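Local coordinates for putative transcriptional regulator (TetR/AcrR family) (Acinetobacter sp., PDB 3KNW), which probably binds DNA as a transcriptional regulator of the TetR/AcrR family, through a predicted helix-turn-helix motif near its N-terminus, at residues K15-L20 / L66-S71; L20-H25 / L41-V46; V35-I40 / E56-F61; D72-L77 / V136-A141. All blocks are in the same frame, centred on the assembly; numbering follows the deposited sequence.

Contact 1 (K15-L20 / L66-S71)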
loop_
_atom_site.group_PDB
_atom_site.type_symbol
_atom_site.label_atom_id
_atom_site.label_comp_id
_atom_site.label_asym_id
_atom_site.label_seq_id
_atom_site.Cartn_x
_atom_site.Cartn_y
_atom_site.Cartn_z
ATOM N N LYS A 15 -1.421 -30.027 -13.210
ATOM C CA LYS A 15 -0.062 -29.908 -12.658
ATOM C C LYS A 15 0.464 -28.473 -12.835
ATOM O O LYS A 15 0.888 -27.825 -11.882
ATOM C CB LYS A 15 0.884 -30.903 -13.317
ATOM C CG LYS A 15 2.211 -31.024 -12.602
ATOM C CD LYS A 15 3.253 -31.706 -13.485
ATOM C CE LYS A 15 4.330 -32.442 -12.686
ATOM N NZ LYS A 15 5.097 -33.375 -13.593
ATOM N N ARG A 16 0.412 -27.987 -14.062
ATOM C CA ARG A 16 0.765 -26.618 -14.319
ATOM C C ARG A 16 0.092 -25.700 -13.282
ATOM O O ARG A 16 0.757 -24.825 -12.720
ATOM C CB ARG A 16 0.341 -26.230 -15.720
ATOM C CG ARG A 16 0.878 -24.918 -16.191
ATOM C CD ARG A 16 0.445 -24.662 -17.636
ATOM N NE ARG A 16 0.891 -23.355 -18.107
ATOM C CZ ARG A 16 0.265 -22.195 -17.868
ATOM N NH1 ARG A 16 0.771 -21.060 -18.341
ATOM N NH2 ARG A 16 -0.863 -22.161 -17.163
ATOM N N GLN A 17 -1.205 -25.929 -13.014
ATOM C CA GLN A 17 -1.982 -25.092 -12.074
ATOM C C GLN A 17 -1.498 -25.261 -10.671
ATOM O O GLN A 17 -1.444 -24.297 -9.897
ATOM C CB GLN A 17 -3.477 -25.450 -12.056
ATOM C CG GLN A 17 -4.250 -25.297 -13.389
ATOM C CD GLN A 17 -4.139 -23.916 -13.996
ATOM O OE1 GLN A 17 -3.923 -22.918 -13.284
ATOM N NE2 GLN A 17 -4.261 -23.848 -15.325
ATOM N N HIS A 18 -1.170 -26.501 -10.321
ATOM C CA HIS A 18 -0.609 -26.754 -8.997
ATOM C C HIS A 18 0.646 -25.933 -8.775
ATOM O O HIS A 18 0.799 -25.302 -7.733
ATOM C CB HIS A 18 -0.274 -28.225 -8.767
ATOM C CG HIS A 18 0.332 -28.473 -7.422
ATOM N ND1 HIS A 18 -0.423 -28.524 -6.271
ATOM C CD2 HIS A 18 1.624 -28.617 -7.038
ATOM C CE1 HIS A 18 0.378 -28.714 -5.236
ATOM N NE2 HIS A 18 1.625 -28.769 -5.674
ATOM N N ILE A 19 1.528 -25.953 -9.764
ATOM C CA ILE A 19 2.788 -25.232 -9.661
ATOM C C ILE A 19 2.545 -23.734 -9.475
ATOM O O ILE A 19 3.133 -23.120 -8.600
ATOM C CB ILE A 19 3.691 -25.500 -10.859
ATOM C CG1 ILE A 19 4.054 -26.999 -10.940
ATOM C CG2 ILE A 19 4.979 -24.707 -10.750
ATOM C CD1 ILE A 19 4.626 -27.373 -12.205
ATOM N N LEU A 20 1.686 -23.152 -10.288
ATOM C CA LEU A 20 1.356 -21.737 -10.163
ATOM C C LEU A 20 0.798 -21.456 -8.787
ATOM O O LEU A 20 1.220 -20.506 -8.142
ATOM C CB LEU A 20 0.360 -21.305 -11.231
ATOM C CG LEU A 20 1.044 -21.250 -12.585
ATOM C CD1 LEU A 20 0.010 -21.428 -13.662
ATOM C CD2 LEU A 20 1.822 -19.944 -12.785
ATOM N N LEU A 66 1.198 -14.090 -12.683
ATOM C CA LEU A 66 0.395 -12.889 -12.570
ATOM C C LEU A 66 -0.774 -12.947 -13.511
ATOM O O LEU A 66 -1.832 -12.443 -13.195
ATOM C CB LEU A 66 1.205 -11.607 -12.818
ATOM C CG LEU A 66 2.263 -11.276 -11.749
ATOM C CD1 LEU A 66 3.075 -10.094 -12.264
ATOM C CD2 LEU A 66 1.714 -11.035 -10.295
ATOM N N LYS A 67 -0.559 -13.525 -14.684
ATOM C CA LYS A 67 -1.609 -13.626 -15.688
ATOM C C LYS A 67 -2.723 -14.506 -15.135
ATOM O O LYS A 67 -3.906 -14.170 -15.275
ATOM C CB LYS A 67 -1.099 -14.211 -17.017
ATOM C CG LYS A 67 -0.584 -13.180 -18.044
ATOM C CD LYS A 67 -0.300 -13.831 -19.403
ATOM C CE LYS A 67 0.560 -12.948 -20.328
ATOM N NZ LYS A 67 2.068 -13.092 -20.172
ATOM N N HIS A 68 -2.328 -15.623 -14.516
ATOM C CA HIS A 68 -3.269 -16.604 -13.981
ATOM C C HIS A 68 -4.029 -16.013 -12.827
ATOM O O HIS A 68 -5.221 -16.277 -12.669
ATOM C CB HIS A 68 -2.569 -17.896 -13.527
ATOM C CG HIS A 68 -3.492 -18.871 -12.863
ATOM N ND1 HIS A 68 -4.563 -19.442 -13.518
ATOM C CD2 HIS A 68 -3.539 -19.333 -11.588
ATOM C CE1 HIS A 68 -5.216 -20.236 -12.682
ATOM N NE2 HIS A 68 -4.607 -20.197 -11.510
ATOM N N TYR A 69 -3.337 -15.210 -12.035
ATOM C CA TYR A 69 -3.980 -14.465 -10.967
ATOM C C TYR A 69 -5.067 -13.506 -11.499
ATOM O O TYR A 69 -6.189 -13.509 -11.018
ATOM C CB TYR A 69 -2.934 -13.695 -10.139
ATOM C CG TYR A 69 -3.559 -12.850 -9.049
ATOM C CD1 TYR A 69 -4.133 -13.441 -7.927
ATOM C CD2 TYR A 69 -3.595 -11.468 -9.152
ATOM C CE1 TYR A 69 -4.741 -12.682 -6.934
ATOM C CE2 TYR A 69 -4.180 -10.686 -8.158
ATOM C CZ TYR A 69 -4.759 -11.301 -7.053
ATOM O OH TYR A 69 -5.351 -10.538 -6.073
ATOM N N ILE A 70 -4.726 -12.709 -12.504
ATOM C CA ILE A 70 -5.629 -11.723 -13.061
ATOM C C ILE A 70 -6.813 -12.454 -13.695
ATOM O O ILE A 70 -7.950 -12.035 -13.519
ATOM C CB ILE A 70 -4.915 -10.849 -14.131
ATOM C CG1 ILE A 70 -3.885 -9.927 -13.479
ATOM C CG2 ILE A 70 -5.920 -9.991 -14.898
ATOM C CD1 ILE A 70 -2.702 -9.574 -14.383
ATOM N N SER A 71 -6.535 -13.561 -14.396
ATOM C CA SER A 71 -7.569 -14.306 -15.156
ATOM C C SER A 71 -8.658 -14.901 -14.273
ATOM O O SER A 71 -9.851 -14.863 -14.611
ATOM C CB SER A 71 -6.943 -15.414 -16.029
ATOM O OG SER A 71 -7.847 -16.502 -16.205
#

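Contact 2 (L20-H25 / L41-V46)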
loop_
_atom_site.group_PDB
_atom_site.type_symbol
_atom_site.label_atom_id
_atom_site.label_comp_id
_atom_site.label_asym_id
_atom_site.label_seq_id
_atom_site.Cartn_x
_atom_site.Cartn_y
_atom_site.Cartn_z
ATOM N N LEU A 20 1.686 -23.152 -10.288
ATOM C CA LEU A 20 1.356 -21.737 -10.163
ATOM C C LEU A 20 0.798 -21.456 -8.787
ATOM O O LEU A 20 1.220 -20.506 -8.142
ATOM C CB LEU A 20 0.360 -21.305 -11.231
ATOM C CG LEU A 20 1.044 -21.250 -12.585
ATOM C CD1 LEU A 20 0.010 -21.428 -13.662
ATOM C CD2 LEU A 20 1.822 -19.944 -12.785
ATOM N N ASP A 21 -0.132 -22.292 -8.318
ATOM C CA ASP A 21 -0.725 -22.095 -7.000
ATOM C C ASP A 21 0.279 -22.262 -5.852
ATOM O O ASP A 21 0.268 -21.455 -4.916
ATOM C CB ASP A 21 -1.976 -22.966 -6.839
ATOM C CG ASP A 21 -3.112 -22.536 -7.813
ATOM O OD1 ASP A 21 -3.137 -21.321 -8.217
ATOM O OD2 ASP A 21 -3.964 -23.403 -8.176
ATOM N N SER A 22 1.152 -23.261 -5.926
ATOM C CA SER A 22 2.335 -23.306 -5.057
ATOM C C SER A 22 3.100 -21.977 -5.089
ATOM O O SER A 22 3.324 -21.360 -4.041
ATOM C CB SER A 22 3.303 -24.406 -5.482
ATOM O OG SER A 22 2.735 -25.681 -5.292
ATOM N N GLY A 23 3.497 -21.539 -6.285
ATOM C CA GLY A 23 4.251 -20.310 -6.422
ATOM C C GLY A 23 3.531 -19.099 -5.804
ATOM O O GLY A 23 4.143 -18.292 -5.102
ATOM N N PHE A 24 2.224 -19.038 -6.042
ATOM C CA PHE A 24 1.412 -17.930 -5.647
ATOM C C PHE A 24 1.410 -17.744 -4.131
ATOM O O PHE A 24 1.602 -16.640 -3.650
ATOM C CB PHE A 24 -0.026 -18.103 -6.137
ATOM C CG PHE A 24 -0.916 -17.018 -5.657
ATOM C CD1 PHE A 24 -0.755 -15.735 -6.133
ATOM C CD2 PHE A 24 -1.844 -17.248 -4.672
ATOM C CE1 PHE A 24 -1.524 -14.715 -5.674
ATOM C CE2 PHE A 24 -2.636 -16.221 -4.208
ATOM C CZ PHE A 24 -2.467 -14.950 -4.709
ATOM N N HIS A 25 1.195 -18.828 -3.398
ATOM C CA HIS A 25 1.297 -18.796 -1.954
ATOM C C HIS A 25 2.678 -18.318 -1.562
ATOM O O HIS A 25 2.816 -17.436 -0.714
ATOM C CB HIS A 25 0.996 -20.161 -1.319
ATOM C CG HIS A 25 -0.438 -20.576 -1.442
ATOM N ND1 HIS A 25 -1.462 -19.913 -0.795
ATOM C CD2 HIS A 25 -1.023 -21.581 -2.141
ATOM C CE1 HIS A 25 -2.613 -20.498 -1.084
ATOM N NE2 HIS A 25 -2.374 -21.506 -1.907
ATOM N N LEU A 41 10.554 -25.001 -6.096
ATOM C CA LEU A 41 10.528 -26.504 -6.277
ATOM C C LEU A 41 10.183 -27.236 -4.989
ATOM O O LEU A 41 9.316 -28.106 -4.962
ATOM C CB LEU A 41 11.866 -27.064 -6.771
ATOM C CG LEU A 41 12.404 -26.556 -8.117
ATOM C CD1 LEU A 41 13.539 -27.428 -8.631
ATOM C CD2 LEU A 41 11.292 -26.462 -9.144
ATOM N N LYS A 42 10.881 -26.894 -3.919
ATOM C CA LYS A 42 10.558 -27.421 -2.601
ATOM C C LYS A 42 9.062 -27.225 -2.236
ATOM O O LYS A 42 8.420 -28.151 -1.707
ATOM C CB LYS A 42 11.479 -26.786 -1.539
ATOM C CG LYS A 42 11.328 -27.321 -0.094
ATOM C CD LYS A 42 11.625 -26.190 0.951
ATOM C CE LYS A 42 12.008 -26.707 2.381
ATOM N NZ LYS A 42 12.279 -25.551 3.359
ATOM N N THR A 43 8.504 -26.041 -2.494
ATOM C CA THR A 43 7.113 -25.786 -2.093
ATOM C C THR A 43 6.189 -26.698 -2.881
ATOM O O THR A 43 5.317 -27.357 -2.306
ATOM C CB THR A 43 6.656 -24.323 -2.320
ATOM O OG1 THR A 43 7.382 -23.440 -1.454
ATOM C CG2 THR A 43 5.156 -24.165 -2.037
ATOM N N SER A 44 6.400 -26.757 -4.192
ATOM C CA SER A 44 5.461 -27.423 -5.077
ATOM C C SER A 44 5.536 -28.934 -4.964
ATOM O O SER A 44 4.532 -29.597 -5.176
ATOM C CB SER A 44 5.705 -26.994 -6.526
ATOM O OG SER A 44 6.901 -27.562 -7.056
ATOM N N GLY A 45 6.726 -29.463 -4.628
ATOM C CA GLY A 45 6.983 -30.894 -4.651
ATOM C C GLY A 45 7.465 -31.407 -5.993
ATOM O O GLY A 45 7.712 -32.591 -6.162
ATOM N N VAL A 46 7.629 -30.522 -6.956
ATOM C CA VAL A 46 7.990 -30.942 -8.290
ATOM C C VAL A 46 9.504 -30.924 -8.471
ATOM O O VAL A 46 10.163 -30.015 -7.965
ATOM C CB VAL A 46 7.332 -30.007 -9.302
ATOM C CG1 VAL A 46 7.746 -30.352 -10.696
ATOM C CG2 VAL A 46 5.812 -30.090 -9.162
#

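Contact 3 (V35-I40 / E56-F61)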
loop_
_atom_site.group_PDB
_atom_site.type_symbol
_atom_site.label_atom_id
_atom_site.label_comp_id
_atom_site.label_asym_id
_atom_site.label_seq_id
_atom_site.Cartn_x
_atom_site.Cartn_y
_atom_site.Cartn_z
ATOM N N VAL A 35 12.923 -14.837 -3.955
ATOM C CA VAL A 35 12.941 -16.316 -3.990
ATOM C C VAL A 35 13.696 -16.920 -5.159
ATOM O O VAL A 35 13.753 -16.337 -6.245
ATOM C CB VAL A 35 11.536 -16.926 -4.030
ATOM C CG1 VAL A 35 10.687 -16.352 -2.944
ATOM C CG2 VAL A 35 10.893 -16.757 -5.406
ATOM N N GLY A 36 14.277 -18.102 -4.924
ATOM C CA GLY A 36 14.924 -18.880 -5.979
ATOM C C GLY A 36 14.001 -19.989 -6.430
ATOM O O GLY A 36 12.997 -20.279 -5.786
ATOM N N LEU A 37 14.328 -20.637 -7.531
ATOM C CA LEU A 37 13.550 -21.812 -7.925
ATOM C C LEU A 37 13.488 -22.905 -6.846
ATOM O O LEU A 37 12.462 -23.550 -6.683
ATOM C CB LEU A 37 14.093 -22.395 -9.231
ATOM C CG LEU A 37 13.894 -21.499 -10.467
ATOM C CD1 LEU A 37 13.773 -22.382 -11.705
ATOM C CD2 LEU A 37 12.644 -20.569 -10.357
ATOM N N GLN A 38 14.585 -23.094 -6.124
ATOM C CA GLN A 38 14.698 -24.110 -5.083
ATOM C C GLN A 38 13.540 -24.056 -4.100
ATOM O O GLN A 38 12.966 -25.088 -3.759
ATOM C CB GLN A 38 16.029 -23.937 -4.322
ATOM C CG GLN A 38 16.622 -25.207 -3.707
ATOM C CD GLN A 38 18.007 -24.953 -3.053
ATOM O OE1 GLN A 38 18.312 -23.824 -2.653
ATOM N NE2 GLN A 38 18.841 -26.002 -2.957
ATOM N N GLU A 39 13.203 -22.867 -3.622
ATOM C CA GLU A 39 12.099 -22.754 -2.686
ATOM C C GLU A 39 10.843 -23.102 -3.459
ATOM O O GLU A 39 10.050 -23.942 -3.048
ATOM C CB GLU A 39 11.961 -21.345 -2.107
ATOM C CG GLU A 39 13.199 -20.772 -1.453
ATOM C CD GLU A 39 12.934 -19.421 -0.781
ATOM O OE1 GLU A 39 11.841 -19.276 -0.175
ATOM O OE2 GLU A 39 13.826 -18.522 -0.843
ATOM N N ILE A 40 10.686 -22.445 -4.597
ATOM C CA ILE A 40 9.601 -22.741 -5.496
ATOM C C ILE A 40 9.457 -24.282 -5.779
ATOM O O ILE A 40 8.339 -24.797 -5.673
ATOM C CB ILE A 40 9.740 -21.902 -6.786
ATOM C CG1 ILE A 40 9.596 -20.399 -6.480
ATOM C CG2 ILE A 40 8.687 -22.283 -7.770
ATOM C CD1 ILE A 40 9.776 -19.505 -7.692
ATOM N N GLU A 56 9.907 -21.928 -18.904
ATOM C CA GLU A 56 11.323 -21.881 -19.283
ATOM C C GLU A 56 12.262 -21.149 -18.294
ATOM O O GLU A 56 13.467 -21.341 -18.324
ATOM C CB GLU A 56 11.468 -21.353 -20.722
ATOM C CG GLU A 56 11.029 -19.901 -20.961
ATOM C CD GLU A 56 11.281 -19.466 -22.413
ATOM O OE1 GLU A 56 10.826 -20.202 -23.329
ATOM O OE2 GLU A 56 11.942 -18.411 -22.638
ATOM N N SER A 57 11.729 -20.327 -17.403
ATOM C CA SER A 57 12.586 -19.569 -16.459
ATOM C C SER A 57 11.768 -19.043 -15.308
ATOM O O SER A 57 10.554 -18.999 -15.411
ATOM C CB SER A 57 13.210 -18.378 -17.155
ATOM O OG SER A 57 12.181 -17.508 -17.553
ATOM N N LYS A 58 12.432 -18.657 -14.228
ATOM C CA LYS A 58 11.767 -18.038 -13.119
ATOM C C LYS A 58 10.899 -16.865 -13.628
ATOM O O LYS A 58 9.799 -16.671 -13.169
ATOM C CB LYS A 58 12.782 -17.529 -12.062
ATOM C CG LYS A 58 12.136 -17.074 -10.694
ATOM C CD LYS A 58 13.074 -16.205 -9.842
ATOM C CE LYS A 58 12.284 -15.373 -8.807
ATOM N NZ LYS A 58 13.082 -14.253 -8.214
ATOM N N GLU A 59 11.391 -16.156 -14.628
ATOM C CA GLU A 59 10.709 -15.005 -15.171
ATOM C C GLU A 59 9.462 -15.383 -15.984
ATOM O O GLU A 59 8.399 -14.781 -15.756
ATOM C CB GLU A 59 11.689 -14.122 -15.952
ATOM C CG GLU A 59 11.136 -12.796 -16.439
ATOM C CD GLU A 59 10.758 -11.785 -15.316
ATOM O OE1 GLU A 59 11.566 -11.577 -14.345
ATOM O OE2 GLU A 59 9.656 -11.201 -15.453
ATOM N N ALA A 60 9.549 -16.362 -16.885
ATOM C CA ALA A 60 8.340 -16.859 -17.588
ATOM C C ALA A 60 7.226 -17.224 -16.601
ATOM O O ALA A 60 6.049 -16.925 -16.802
ATOM C CB ALA A 60 8.663 -18.067 -18.484
ATOM N N PHE A 61 7.635 -17.863 -15.524
ATOM C CA PHE A 61 6.747 -18.399 -14.537
ATOM C C PHE A 61 6.068 -17.264 -13.772
ATOM O O PHE A 61 4.867 -17.311 -13.506
ATOM C CB PHE A 61 7.575 -19.266 -13.611
ATOM C CG PHE A 61 6.890 -19.638 -12.345
ATOM C CD1 PHE A 61 5.830 -20.522 -12.357
ATOM C CD2 PHE A 61 7.335 -19.153 -11.136
ATOM C CE1 PHE A 61 5.231 -20.910 -11.193
ATOM C CE2 PHE A 61 6.717 -19.520 -9.972
ATOM C CZ PHE A 61 5.678 -20.392 -9.999
#

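Contact 4 (D72-L77 / V136-A141)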
loop_
_atom_site.group_PDB
_atom_site.type_symbol
_atom_site.label_atom_id
_atom_site.label_comp_id
_atom_site.label_asym_id
_atom_site.label_seq_id
_atom_site.Cartn_x
_atom_site.Cartn_y
_atom_site.Cartn_z
ATOM N N ASP A 72 -8.220 -15.485 -13.165
ATOM C CA ASP A 72 -9.113 -15.960 -12.133
ATOM C C ASP A 72 -9.846 -14.793 -11.435
ATOM O O ASP A 72 -11.060 -14.903 -11.175
ATOM C CB ASP A 72 -8.331 -16.793 -11.106
ATOM C CG ASP A 72 -7.976 -18.200 -11.610
ATOM O OD1 ASP A 72 -8.350 -18.563 -12.773
ATOM O OD2 ASP A 72 -7.333 -18.948 -10.820
ATOM N N TYR A 73 -9.141 -13.691 -11.138
ATOM C CA TYR A 73 -9.768 -12.520 -10.508
ATOM C C TYR A 73 -10.986 -12.076 -11.320
ATOM O O TYR A 73 -12.081 -11.908 -10.769
ATOM C CB TYR A 73 -8.802 -11.351 -10.424
ATOM C CG TYR A 73 -9.126 -10.343 -9.358
ATOM C CD1 TYR A 73 -8.379 -10.274 -8.181
ATOM C CD2 TYR A 73 -10.152 -9.447 -9.510
ATOM C CE1 TYR A 73 -8.668 -9.338 -7.173
ATOM C CE2 TYR A 73 -10.444 -8.516 -8.502
ATOM C CZ TYR A 73 -9.697 -8.468 -7.343
ATOM O OH TYR A 73 -9.987 -7.543 -6.382
ATOM N N GLN A 74 -10.833 -11.941 -12.635
ATOM C CA GLN A 74 -11.945 -11.456 -13.436
ATOM C C GLN A 74 -13.114 -12.469 -13.551
ATOM O O GLN A 74 -14.284 -12.066 -13.545
ATOM C CB GLN A 74 -11.482 -10.918 -14.805
ATOM C CG GLN A 74 -10.930 -11.940 -15.761
ATOM C CD GLN A 74 -10.814 -11.399 -17.183
ATOM O OE1 GLN A 74 -11.732 -10.724 -17.678
ATOM N NE2 GLN A 74 -9.685 -11.691 -17.846
ATOM N N ILE A 75 -12.804 -13.756 -13.641
ATOM C CA ILE A 75 -13.818 -14.780 -13.536
ATOM C C ILE A 75 -14.553 -14.647 -12.195
ATOM O O ILE A 75 -15.781 -14.762 -12.166
ATOM C CB ILE A 75 -13.223 -16.203 -13.643
ATOM C CG1 ILE A 75 -12.615 -16.434 -15.024
ATOM C CG2 ILE A 75 -14.281 -17.278 -13.374
ATOM C CD1 ILE A 75 -11.719 -17.680 -15.074
ATOM N N ARG A 76 -13.820 -14.406 -11.100
ATOM C CA ARG A 76 -14.447 -14.233 -9.777
ATOM C C ARG A 76 -15.298 -12.965 -9.741
ATOM O O ARG A 76 -16.353 -12.971 -9.150
ATOM C CB ARG A 76 -13.425 -14.256 -8.635
ATOM N N LEU A 77 -14.875 -11.903 -10.409
ATOM C CA LEU A 77 -15.720 -10.703 -10.578
ATOM C C LEU A 77 -16.976 -10.899 -11.447
ATOM O O LEU A 77 -18.010 -10.292 -11.207
ATOM C CB LEU A 77 -14.915 -9.567 -11.190
ATOM C CG LEU A 77 -14.479 -8.502 -10.208
ATOM C CD1 LEU A 77 -13.648 -7.434 -10.878
ATOM C CD2 LEU A 77 -15.720 -7.898 -9.647
ATOM N N VAL A 136 -4.495 -3.746 -12.855
ATOM C CA VAL A 136 -5.042 -2.807 -11.902
ATOM C C VAL A 136 -5.831 -1.768 -12.663
ATOM O O VAL A 136 -6.912 -1.382 -12.221
ATOM C CB VAL A 136 -3.956 -2.132 -11.049
ATOM C CG1 VAL A 136 -4.543 -1.053 -10.270
ATOM C CG2 VAL A 136 -3.326 -3.117 -10.146
ATOM N N LYS A 137 -5.311 -1.308 -13.790
ATOM C CA LYS A 137 -6.087 -0.346 -14.618
ATOM C C LYS A 137 -7.445 -0.921 -15.076
ATOM O O LYS A 137 -8.437 -0.226 -15.135
ATOM C CB LYS A 137 -5.310 0.087 -15.856
ATOM C CG LYS A 137 -4.076 0.919 -15.628
ATOM C CD LYS A 137 -4.367 2.340 -15.191
ATOM C CE LYS A 137 -3.281 3.326 -15.755
ATOM N NZ LYS A 137 -1.845 2.740 -15.783
ATOM N N ARG A 138 -7.490 -2.200 -15.391
ATOM C CA ARG A 138 -8.751 -2.791 -15.766
ATOM C C ARG A 138 -9.778 -2.882 -14.622
ATOM O O ARG A 138 -10.976 -2.645 -14.838
ATOM C CB ARG A 138 -8.520 -4.157 -16.362
ATOM C CG ARG A 138 -8.266 -4.111 -17.851
ATOM C CD ARG A 138 -8.482 -5.493 -18.407
ATOM N NE ARG A 138 -7.399 -6.431 -18.113
ATOM C CZ ARG A 138 -7.561 -7.762 -18.013
ATOM N NH1 ARG A 138 -6.506 -8.546 -17.780
ATOM N NH2 ARG A 138 -8.778 -8.329 -18.115
ATOM N N LEU A 139 -9.304 -3.229 -13.425
ATOM C CA LEU A 139 -10.144 -3.301 -12.264
ATOM C C LEU A 139 -10.721 -1.948 -11.946
ATOM O O LEU A 139 -11.913 -1.802 -11.784
ATOM C CB LEU A 139 -9.380 -3.891 -11.108
ATOM C CG LEU A 139 -10.166 -3.972 -9.814
ATOM C CD1 LEU A 139 -11.370 -4.879 -9.960
ATOM C CD2 LEU A 139 -9.263 -4.412 -8.684
ATOM N N ILE A 140 -9.940 -0.907 -11.971
ATOM C CA ILE A 140 -10.510 0.411 -11.656
ATOM C C ILE A 140 -11.617 0.739 -12.688
ATOM O O ILE A 140 -12.637 1.310 -12.359
ATOM C CB ILE A 140 -9.406 1.487 -11.606
ATOM C CG1 ILE A 140 -8.488 1.223 -10.379
ATOM C CG2 ILE A 140 -9.989 2.864 -11.548
ATOM C CD1 ILE A 140 -7.218 2.180 -10.304
ATOM N N ALA A 141 -11.413 0.332 -13.923
ATOM C CA ALA A 141 -12.320 0.638 -15.012
ATOM C C ALA A 141 -13.623 -0.188 -14.915
ATOM O O ALA A 141 -14.682 0.334 -15.154
ATOM C CB ALA A 141 -11.600 0.425 -16.403
#

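Contact 1 (K15-L20 / L66-S71)
Gln17 lays its amide oxygen over one face of the His68 imidazole. OE1 of Gln17 stands 3.0 Å from His68 CE1 and is displaced from the ring centre toward the rim, with the amide and ring planes 45° apart. NE2 of His68 is the nearest ring nitrogen to that oxygen, but the angle is too poor for a hydrogen bond, and the pair meets as a polar contact over the ring. A bend at chi2 (-55°) folds the Gln17 chain and carries its amide to the imidazole, while His68 reaches out from its own helix with CG anti to the backbone N (chi1 175°). Beside them Leu20, one turn after Gln17, comes up to the root of the histidine, its CD1 4.4 Å from His68 CB. With 134 Å² buried in all, this is a light contact between helix 13-30, the first helix of the DNA-binding domain, and helix 58-81, which in TetR-family proteins links that domain to the regulatory one. Further out, Arg16 makes long, weak ion pairs with Glu64 and Glu13. Lys15 and His18 turn to the predicted helix-turn-helix instead, NZ of Lys15 bonding to Ser50 OG and NE2 of His18 to the backbone oxygen of Ser44. Leu66 of helix 58-81 points away from helix 13-30 and packs on Leu113 and Met117 of helix 111-119.

Contact 2 (L20-H25 / L41-V46)
The first helix of the predicted helix-turn-helix, 37-44, ends against helix 13-30, where Ser22 meets Thr43 and Ser44. Small side chains let the backbones come close: the CA atoms of Ser22 and Ser44 are 5.2 Å apart. Ser22 OG lies 3.2 Å from Ser44 CA, and Ser22 CB is 3.7 Å from Ser44 CB. That hydroxyl, placed beside its own backbone N (chi1 -66°), hydrogen-bonds to the backbone oxygen of His18 one turn back; toward Ser44 it makes only van der Waals contact, with CA and CB, and no hydrogen bond crosses between the two segments. Thr43 brings its methyl CG2 to 3.9 Å from Ser22 CB, while its OG1 bonds back to Glu39 O. At this point the helix gives way to the turn of the motif. Ser44 OG sits between its backbone N and carbonyl carbon (chi1 72°) and accepts from Val46 N at 3.0 Å with an N-H...O angle of 158°, forming an ST turn around Gly45. Gly45 leaves the helix with positive phi, a backbone conformation suited to a residue without CB. Past the turn, Val46 packs on Ile19 of helix 13-30.

Contact 3 (V35-I40 / E56-F61)
Val35, in the loop before helix 37-44, touches Lys58 twice. Val35 O receives a weak hydrogen bond from Lys58 NZ at 2.9 Å, and Val35 CG2 lies 3.9 Å from Lys58 CE, the two side chains crossing at about a right angle. The lysine reaches this loop because CG is anti to the backbone N (chi1 -169°) and the chain beyond it is extended. Its ammonium is gripped more firmly by Phe32: NZ donates to the backbone oxygen there and makes a cation-pi contact with the ring, so the charge is held against the loop joining helices 13-30 and 37-44. Gly36 follows at the N-cap position. Leu37 then presses its CD2 branch on the base of the same lysine, 3.5 Å from both CB and CG of Lys58. One turn on, the Ile40 and Phe61 side chains slide past each other in opposite directions, with Ile40 CD1 3.8 Å from Phe61 CE2. Helix 58-81 starts just after Ser57, the N-cap, whose OG accepts from Ala60 N in a nearly straight bond (178°). This buried contact packs the first helix of the predicted helix-turn-helix, and the loop before it, on the start of helix 58-81. Phe61 also meets Phe51 and Phe55 edge-to-face and packs on Ile19 and Leu20, while Leu37 touches helix 48-54 and Ile40 packs on Leu26 of helix 13-30.

Contact 4 (D72-L77 / V136-A141)
Leu139 fits against Tyr73 and Leu77, which lie one turn apart on helix 58-81. Its CD1 methyl does most of the touching, 3.5 Å from Leu77 CD1 and 4.0 Å from Tyr73 CE2, and it approaches the ring obliquely. CD2 of Leu139, the other branch, comes to 4.0 Å from Tyr73 OH. Leu139 crosses both partners at about a right angle, with its CG anti to the backbone N (chi1 178°). The tyrosine hydroxyl has its polar partner in Tyr94 OH, to which it is hydrogen-bonded. Toward the solvent, Arg138 brings NH2 to 3.5 Å from Gln74 NE2. As modelled both are donors, and the pair is not a hydrogen bond; the amide meets the edge of the guanidinium with the two planes 68° apart. The helix segments run nearly parallel, 10° between their directions, but their axes stay 11.9 Å apart, so the contact is made by side-chain ends and not by the backbones. Helix 58-81 here flanks helix 126-153 of the C-terminal domain. Helix 162-183 packs on that helix too, its Tyr170 touching Val136, Leu139 and Ile140. Tyr183 of the second subunit lies against Val136 and Ile140 and makes a cation-pi contact with Lys137.

Overall arrangement
Contacts 1, 2 and 3 gather in the N-terminal DNA-binding part, their centres about 10 to 13 Å apart. Contact 2 and contact 3 cross along the chain and share helix 37-44; both are nested within the loop closed by contact 1, which shares helix 13-30 with contact 2. Phe61 of contact 3 also touches Gly23 of contact 2. Contact 4 comes later in the chain, its centre about 15 Å from that of contact 1 and about 26 Å from that of contact 3. Helix 58-81 carries segments of contacts 3, 1 and 4 in that order, and so runs from the predicted helix-turn-helix to helix 126-153, which also touches the second subunit, a path consistent with relaying changes between them, as in other TetR-family regulators.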